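Local structure of probable AP endonuclease (African swine fever virus, 6KI3) at residues 166-169 / 170-173. The protein probably cleaves DNA on the 5' side of abasic sites during repair, with the help of three zinc ions, and removes mismatched 3' nucleotides. Numbering follows the deposited sequence.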
loop_
_atom_site.group_PDB
_atom_site.type_symbol
_atom_site.label_atom_id
_atom_site.label_comp_id
_atom_site.label_asym_id
_atom_site.label_seq_id
_atom_site.Cartn_x
_atom_site.Cartn_y
_atom_site.Cartn_z
ATOM N N GLU A 166 1.356 10.212 -17.505
ATOM C CA GLU A 166 2.606 10.712 -17.987
ATOM C C GLU A 166 3.764 9.914 -17.430
ATOM O O GLU A 166 4.626 9.506 -18.174
ATOM C CB GLU A 166 2.753 12.193 -17.645
ATOM C CG GLU A 166 4.074 12.810 -18.052
ATOM C CD GLU A 166 4.370 14.185 -17.481
ATOM O OE1 GLU A 166 5.527 14.556 -17.579
ATOM O OE2 GLU A 166 3.508 14.892 -16.938
ATOM N N LEU A 167 3.736 9.617 -16.138
ATOM C CA LEU A 167 4.833 8.904 -15.492
ATOM C C LEU A 167 4.989 7.497 -16.054
ATOM O O LEU A 167 6.080 7.103 -16.480
ATOM C CB LEU A 167 4.606 8.853 -13.981
ATOM C CG LEU A 167 5.490 7.865 -13.216
ATOM C CD1 LEU A 167 6.955 8.263 -13.316
ATOM C CD2 LEU A 167 5.054 7.756 -11.763
ATOM N N PHE A 168 3.905 6.720 -16.061
ATOM C CA PHE A 168 4.009 5.319 -16.445
ATOM C C PHE A 168 4.263 5.132 -17.935
ATOM O O PHE A 168 4.774 4.080 -18.331
ATOM C CB PHE A 168 2.748 4.564 -16.017
ATOM C CG PHE A 168 2.813 4.038 -14.612
ATOM C CD1 PHE A 168 2.500 4.851 -13.535
ATOM C CD2 PHE A 168 3.200 2.731 -14.368
ATOM C CE1 PHE A 168 2.565 4.368 -12.241
ATOM C CE2 PHE A 168 3.267 2.241 -13.078
ATOM C CZ PHE A 168 2.950 3.061 -12.013
ATOM N N LEU A 169 3.916 6.114 -18.772
ATOM C CA LEU A 169 4.267 6.013 -20.185
ATOM C C LEU A 169 5.761 6.218 -20.386
ATOM O O LEU A 169 6.391 5.512 -21.183
ATOM C CB LEU A 169 3.467 7.018 -21.010
ATOM C CG LEU A 169 3.630 6.868 -22.525
ATOM C CD1 LEU A 169 2.287 6.628 -23.197
ATOM C CD2 LEU A 169 4.322 8.088 -23.114
ATOM N N ARG A 170 6.346 7.178 -19.668
ATOM C CA ARG A 170 7.797 7.309 -19.657
ATOM C C ARG A 170 8.455 6.062 -19.083
ATOM O O ARG A 170 9.589 5.732 -19.449
ATOM C CB ARG A 170 8.197 8.549 -18.857
ATOM C CG ARG A 170 9.647 8.953 -19.020
ATOM C CD ARG A 170 9.902 10.315 -18.404
ATOM N NE ARG A 170 11.241 10.803 -18.713
ATOM C CZ ARG A 170 11.545 11.509 -19.796
ATOM N NH1 ARG A 170 10.604 11.810 -20.681
ATOM N NH2 ARG A 170 12.792 11.913 -19.998
ATOM N N ILE A 171 7.759 5.356 -18.189
ATOM C CA ILE A 171 8.253 4.077 -17.694
ATOM C C ILE A 171 8.232 3.033 -18.804
ATOM O O ILE A 171 9.212 2.311 -19.021
ATOM C CB ILE A 171 7.429 3.619 -16.476
ATOM C CG1 ILE A 171 7.785 4.448 -15.240
ATOM C CG2 ILE A 171 7.630 2.132 -16.212
ATOM C CD1 ILE A 171 7.050 4.021 -13.986
ATOM N N ARG A 172 7.115 2.945 -19.531
ATOM C CA ARG A 172 6.980 1.923 -20.562
ATOM C C ARG A 172 7.902 2.185 -21.747
ATOM O O ARG A 172 8.410 1.235 -22.355
ATOM C CB ARG A 172 5.528 1.836 -21.030
ATOM C CG ARG A 172 5.205 0.573 -21.810
ATOM C CD ARG A 172 3.832 0.667 -22.451
ATOM N NE ARG A 172 3.736 1.821 -23.339
ATOM C CZ ARG A 172 2.639 2.165 -24.005
ATOM N NH1 ARG A 172 1.534 1.443 -23.886
ATOM N NH2 ARG A 172 2.649 3.233 -24.790
ATOM N N ASN A 173 8.127 3.456 -22.093
ATOM C CA ASN A 173 9.062 3.767 -23.169
ATOM C C ASN A 173 10.493 3.416 -22.783
ATOM O O ASN A 173 11.287 3.019 -23.644
ATOM C CB ASN A 173 8.963 5.244 -23.549
ATOM C CG ASN A 173 7.603 5.612 -24.109
ATOM O OD1 ASN A 173 6.888 4.764 -24.645
ATOM N ND2 ASN A 173 7.240 6.883 -23.992
#
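Ile171 lays its terminal methyl over one face of the Phe168 ring, one turn back along helix 161-174. Its CD1 stands 4.2 Å from the centroid of that ring and only 16° off the normal, a CH-pi contact displaced toward the rim, nearest CD2. Ile171 reaches this place because CG1 is anti to its carbonyl carbon (chi1 -74°) and the chain then runs straight out to CD1, side by side with the phenylalanine. The same methyl also packs against Leu167, CD1 lying 4.2 Å from CG. Flat Phe168 thus offers a face to the methyl and branched Leu167 adds apolar bulk beside it; this buried face continues onto Ile179 and Leu181 of strand 179-184 through Phe168 and onto Ile129 of helix 126-134 through Leu167.

The solvent-exposed face is more polar. Its one tight spot is Leu169 CD2, 3.3 Å from ND2 of Asn173, a small polar residue suited to this exposed end. Leu169 CD1 lies 3.8 Å from NH2 of Arg172, whose chain bends at chi3 (58°) to bring its guanidinium there obliquely, while NH1 bonds weakly to the Ser213 carbonyl. Looser are the ends of Arg170, extended away toward Glu127 and Val130 of helix 126-134, and Glu166, whose carboxylate OE1 hydrogen-bonds Tyr156 OH but stays 6.6 Å from Arg170 NH1, too far for a salt bridge.

Both faces share regular i to i+4 backbone bonding, from Arg170 N to Glu166 O (3.3 Å) through Asn173 N to Leu169 O (2.8 Å). Such an amphipathic helix, its apolar side laid on strand 179-184 and against helix 126-134, is characteristic of the beta-alpha-beta units of a TIM barrel, here the crossover linking strands 143-147 and 179-184.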